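Local coordinates for protein Wss1p (Saccharomyces cerevisiae FostersO, PDB 5XBN) that acts as a zinc metalloendopeptidase on DNA-binding proteins and helps repair toxic DNA-protein cross-links such as trapped topoisomerase 1, at residues H28-A33 with K65-V70; L69-P74 with R93-T98. All coordinates share one frame; numbering follows the deposited sequence.

Contact 1: H28-A33 with K65-V70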
# COMPACT_ATOMS: atom_id res chain seq x y z
N HIS A 28 -11.08 -6.85 -1.08
CA HIS A 28 -10.32 -7.29 0.08
C HIS A 28 -9.83 -6.16 0.95
O HIS A 28 -9.16 -6.40 1.95
CB HIS A 28 -9.15 -8.15 -0.39
CG HIS A 28 -9.55 -9.15 -1.43
ND1 HIS A 28 -10.37 -10.22 -1.16
CD2 HIS A 28 -9.30 -9.20 -2.76
CE1 HIS A 28 -10.58 -10.90 -2.27
NE2 HIS A 28 -9.94 -10.30 -3.26
N ILE A 29 -10.14 -4.93 0.56
CA ILE A 29 -9.88 -3.77 1.40
C ILE A 29 -11.19 -3.05 1.67
O ILE A 29 -11.88 -2.63 0.74
CB ILE A 29 -8.90 -2.79 0.73
CG1 ILE A 29 -7.60 -3.52 0.39
CG2 ILE A 29 -8.69 -1.57 1.63
CD1 ILE A 29 -6.59 -2.70 -0.42
N GLN A 30 -11.57 -2.91 2.93
CA GLN A 30 -12.91 -2.40 3.20
C GLN A 30 -13.03 -0.88 2.99
O GLN A 30 -14.06 -0.38 2.55
CB GLN A 30 -13.33 -2.77 4.62
CG GLN A 30 -13.52 -4.24 4.83
CD GLN A 30 -13.91 -4.57 6.26
OE1 GLN A 30 -14.84 -3.99 6.81
NE2 GLN A 30 -13.17 -5.49 6.88
N LYS A 31 -11.97 -0.13 3.29
CA LYS A 31 -12.07 1.32 3.28
C LYS A 31 -10.72 1.93 2.98
O LYS A 31 -9.71 1.46 3.51
CB LYS A 31 -12.59 1.83 4.63
CG LYS A 31 -12.76 3.33 4.74
CD LYS A 31 -14.04 3.78 4.08
CE LYS A 31 -14.48 5.16 4.57
NZ LYS A 31 -13.50 6.23 4.25
N VAL A 32 -10.69 2.98 2.15
CA VAL A 32 -9.47 3.77 2.01
C VAL A 32 -9.74 5.20 2.48
O VAL A 32 -10.87 5.68 2.45
CB VAL A 32 -8.93 3.79 0.56
CG1 VAL A 32 -8.73 2.37 0.07
CG2 VAL A 32 -9.87 4.53 -0.35
N ALA A 33 -8.70 5.87 2.95
CA ALA A 33 -8.84 7.28 3.32
C ALA A 33 -7.55 8.02 3.06
O ALA A 33 -6.48 7.41 3.05
CB ALA A 33 -9.24 7.41 4.79
N LYS A 65 -6.50 -9.85 3.68
CA LYS A 65 -7.59 -8.89 3.94
C LYS A 65 -7.04 -7.68 4.67
O LYS A 65 -6.18 -7.83 5.54
CB LYS A 65 -8.70 -9.53 4.77
CG LYS A 65 -9.44 -10.67 4.07
CD LYS A 65 -10.30 -10.15 2.93
CE LYS A 65 -11.14 -11.27 2.33
NZ LYS A 65 -12.03 -10.77 1.25
N VAL A 66 -7.52 -6.49 4.31
CA VAL A 66 -7.18 -5.25 5.03
C VAL A 66 -8.47 -4.50 5.33
O VAL A 66 -9.33 -4.39 4.46
CB VAL A 66 -6.23 -4.35 4.22
CG1 VAL A 66 -6.02 -2.98 4.91
CG2 VAL A 66 -4.88 -5.03 4.01
N THR A 67 -8.64 -3.99 6.55
CA THR A 67 -9.86 -3.26 6.85
C THR A 67 -9.73 -1.82 6.36
O THR A 67 -10.53 -1.37 5.55
CB THR A 67 -10.20 -3.31 8.34
OG1 THR A 67 -10.36 -4.68 8.74
CG2 THR A 67 -11.49 -2.55 8.62
N ASN A 68 -8.70 -1.13 6.84
CA ASN A 68 -8.43 0.25 6.43
C ASN A 68 -7.09 0.41 5.75
O ASN A 68 -6.08 -0.03 6.30
CB ASN A 68 -8.44 1.20 7.64
CG ASN A 68 -9.79 1.26 8.32
OD1 ASN A 68 -10.73 1.82 7.78
ND2 ASN A 68 -9.88 0.69 9.52
N LEU A 69 -7.07 1.05 4.59
CA LEU A 69 -5.83 1.45 3.94
C LEU A 69 -5.81 2.97 3.90
O LEU A 69 -6.64 3.56 3.22
CB LEU A 69 -5.72 0.88 2.52
CG LEU A 69 -4.52 1.37 1.71
CD1 LEU A 69 -3.23 1.00 2.40
CD2 LEU A 69 -4.58 0.81 0.29
N VAL A 70 -4.88 3.60 4.60
CA VAL A 70 -4.96 5.04 4.77
C VAL A 70 -3.61 5.72 4.55
O VAL A 70 -2.55 5.10 4.67
CB VAL A 70 -5.49 5.41 6.18
CG1 VAL A 70 -6.89 4.80 6.43
CG2 VAL A 70 -4.54 4.95 7.24
O HOH W 1 -11.22 -6.63 4.29

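Contact 2: L69-P74 with R93-T98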
# COMPACT_ATOMS: atom_id res chain seq x y z
N LEU A 69 -7.07 1.05 4.59
CA LEU A 69 -5.83 1.45 3.94
C LEU A 69 -5.81 2.97 3.90
O LEU A 69 -6.64 3.56 3.22
CB LEU A 69 -5.72 0.88 2.52
CG LEU A 69 -4.52 1.37 1.71
CD1 LEU A 69 -3.23 1.00 2.40
CD2 LEU A 69 -4.58 0.81 0.29
N VAL A 70 -4.88 3.60 4.60
CA VAL A 70 -4.96 5.04 4.77
C VAL A 70 -3.61 5.72 4.55
O VAL A 70 -2.55 5.10 4.67
CB VAL A 70 -5.49 5.41 6.18
CG1 VAL A 70 -6.89 4.80 6.43
CG2 VAL A 70 -4.54 4.95 7.24
N GLU A 71 -3.66 7.01 4.22
CA GLU A 71 -2.46 7.83 4.09
C GLU A 71 -2.00 8.34 5.46
O GLU A 71 -2.84 8.67 6.29
CB GLU A 71 -2.73 9.03 3.19
CG GLU A 71 -1.56 9.99 3.10
CD GLU A 71 -1.88 11.23 2.29
OE1 GLU A 71 -3.07 11.53 2.09
OE2 GLU A 71 -0.91 11.90 1.87
N PHE A 72 -0.70 8.41 5.69
CA PHE A 72 -0.20 9.18 6.83
C PHE A 72 1.04 9.93 6.36
O PHE A 72 1.47 9.76 5.21
CB PHE A 72 -0.01 8.28 8.09
CG PHE A 72 1.19 7.35 8.08
CD1 PHE A 72 1.77 6.93 9.28
CD2 PHE A 72 1.76 6.92 6.90
CE1 PHE A 72 2.86 6.05 9.28
CE2 PHE A 72 2.86 6.07 6.90
CZ PHE A 72 3.40 5.63 8.08
N TYR A 73 1.54 10.84 7.18
CA TYR A 73 2.65 11.71 6.80
C TYR A 73 3.44 12.03 8.06
O TYR A 73 3.38 13.15 8.56
CB TYR A 73 2.13 12.98 6.12
CG TYR A 73 3.19 13.79 5.42
CD1 TYR A 73 3.79 13.34 4.26
CD2 TYR A 73 3.58 15.03 5.93
CE1 TYR A 73 4.77 14.08 3.62
CE2 TYR A 73 4.56 15.78 5.30
CZ TYR A 73 5.15 15.30 4.15
OH TYR A 73 6.12 16.05 3.51
N PRO A 74 4.16 11.04 8.60
CA PRO A 74 4.76 11.21 9.93
C PRO A 74 5.95 12.16 9.92
O PRO A 74 6.61 12.30 8.89
CB PRO A 74 5.20 9.78 10.30
CG PRO A 74 5.37 9.09 9.00
CD PRO A 74 4.36 9.68 8.06
N ARG A 93 2.73 6.27 3.45
CA ARG A 93 3.16 7.61 3.07
C ARG A 93 3.01 7.76 1.56
O ARG A 93 3.56 6.95 0.81
CB ARG A 93 4.61 7.86 3.49
CG ARG A 93 5.09 9.26 3.11
CD ARG A 93 6.60 9.39 3.30
NE ARG A 93 7.01 9.41 4.71
CZ ARG A 93 7.00 10.49 5.48
NH1 ARG A 93 6.61 11.66 4.99
NH2 ARG A 93 7.40 10.41 6.74
N LEU A 94 2.27 8.77 1.13
CA LEU A 94 2.05 9.02 -0.30
C LEU A 94 2.88 10.19 -0.82
O LEU A 94 3.08 10.33 -2.02
CB LEU A 94 0.57 9.33 -0.57
CG LEU A 94 -0.48 8.29 -0.20
CD1 LEU A 94 -1.85 8.80 -0.60
CD2 LEU A 94 -0.18 6.95 -0.86
N ARG A 95 3.36 11.02 0.10
CA ARG A 95 3.98 12.29 -0.26
C ARG A 95 5.45 12.36 0.15
O ARG A 95 5.84 11.80 1.17
CB ARG A 95 3.21 13.43 0.39
CG ARG A 95 1.77 13.54 -0.06
CD ARG A 95 0.98 14.42 0.88
NE ARG A 95 -0.44 14.39 0.56
CZ ARG A 95 -1.01 15.21 -0.32
NH1 ARG A 95 -0.28 16.13 -0.94
NH2 ARG A 95 -2.31 15.11 -0.56
N CYS A 96 6.26 13.07 -0.64
CA CYS A 96 7.67 13.28 -0.30
C CYS A 96 7.83 13.95 1.07
O CYS A 96 7.13 14.91 1.39
CB CYS A 96 8.36 14.13 -1.38
SG CYS A 96 8.95 13.18 -2.80
N SER A 97 8.76 13.43 1.86
CA SER A 97 8.90 13.85 3.25
C SER A 97 9.55 15.22 3.38
O SER A 97 9.57 15.80 4.47
CB SER A 97 9.71 12.82 4.04
OG SER A 97 11.01 12.67 3.49
N THR A 98 10.08 15.74 2.28
CA THR A 98 10.65 17.09 2.27
C THR A 98 9.85 18.05 1.39
O THR A 98 10.28 19.18 1.16
CB THR A 98 12.12 17.10 1.77
OG1 THR A 98 12.18 16.57 0.44
CG2 THR A 98 13.01 16.29 2.70
O HOH W 2 1.54 11.03 2.68
O HOH W 3 -4.09 13.83 0.97
O HOH W 4 7.44 13.88 6.52

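Contact 1: H28-A33 with K65-V70
Lys65 opens the pairing by turning its ammonium group onto the imidazole of His28: NZ donates to ND1 at 3.0 Å, approaching at the ring edge and close to the ring plane. The bend of the lysine chain at chi2 (-70°) brings NZ round to the histidine. Next, Val66 N gives a nearly straight bond of 2.9 Å to His28 O, and Val66 O takes Gln30 N at 3.1 Å and also a bridging water that reaches weakly to Gln30 NE2. The isopropyl group of Val66 lies beside Ile29, pointing the same way, toward the helices; beta-branched residues suit such an extended, buried run. At Thr67 the strand turns a corner, and its carbonyl receives a weak, bent bond from Lys31 N (127°). Its methyl CG2 lies alongside the end of Gln30, 3.9 Å from CD, on the exposed side of the sheet. Regular parallel pairing resumes at Asn68, opposite Lys31, its OD1 resting against CB of that lysine. The next straight bond runs from Leu69 N to Lys31 O at 2.9 Å, and Leu69 accepts Ala33 N on its own carbonyl. A chi1 of 174° swings the Leu69 branches into the core, bringing CD2 to 4.1 Å from Ile29 CD1; its CB meets Ile29 CG2 at 4.0 Å, and Ile48 and Met113 pack from two helices. Val70 closes the pairing with CG1 against the small methyl of Ala33. The chemistry thus divides by face: Ile29, Val32, Val66 and Leu69 seal the sheet against the helices, while polar chains occupy much of the other face, and backbone bonds on both sides of the corner keep the strands joined where the pairing weakens.

Contact 2: L69-P74 with R93-T98
Glu71 and Arg95 cross at about a right angle, yet their charged groups lie nearly coplanar, the planes 14° apart. Arg95 NE donates to the syn lone pair of Glu71 OE2 at 2.9 Å, a salt bridge that a water extends from OE1 to NH2. Leu94 CD1 packs on the carboxylate stem at 3.8 Å from CD, while Pro39 O and Leu35 N hold the outer ends of the pair. Tyr73 reaches further: with CG anti to the backbone N (chi1 -167°), its ring has Arg95 O and Cys96 O at the edge, CE1 comes within 3.6 Å of Arg95 CB, and the hydroxyl donates to Cys96 O at 2.6 Å. The guanidinium of Arg93 has Pro74 CD over one face and Ser97 CB over the opposite one, both toward the rim; its plane stands 65° from the tyrosine ring. NH2 bonds Pro74 O at 3.0 Å, and NE is taken by Leu79 O. Proline suits this place, a compact apolar ring whose CD lies against the flat guanidinium and over the centre of one Phe72 face; Arg93 N sits at that ring's edge. A water joins Glu71 OE2, Phe72 O and Leu94 N. This is the splayed end of two parallel strands in the WLM metalloprotease domain's mixed sheet.

How the contacts relate
Strand 66-72 serves both contacts: its 65-70 part pairs with edge strand 29-33 in contact 1, and its later part faces strand 89-96 in contact 2. They share Leu69 and Val70, and a probable hydrogen bond from Glu71 N to Ala33 O, 3.1 Å long, runs between them. Both are partly buried. Contact 1 keeps strand register, so backbone bonds dominate and its aliphatic side chains form core on the helix side. In contact 2 the strands separate, and arginines, a glutamate, a tyrosine hydroxyl and waters span the gap. The side chains of Leu69 and Phe72 are each about 7 Å from that of Glu116, probably the catalytic glutamate, without either contact supplying a zinc ligand.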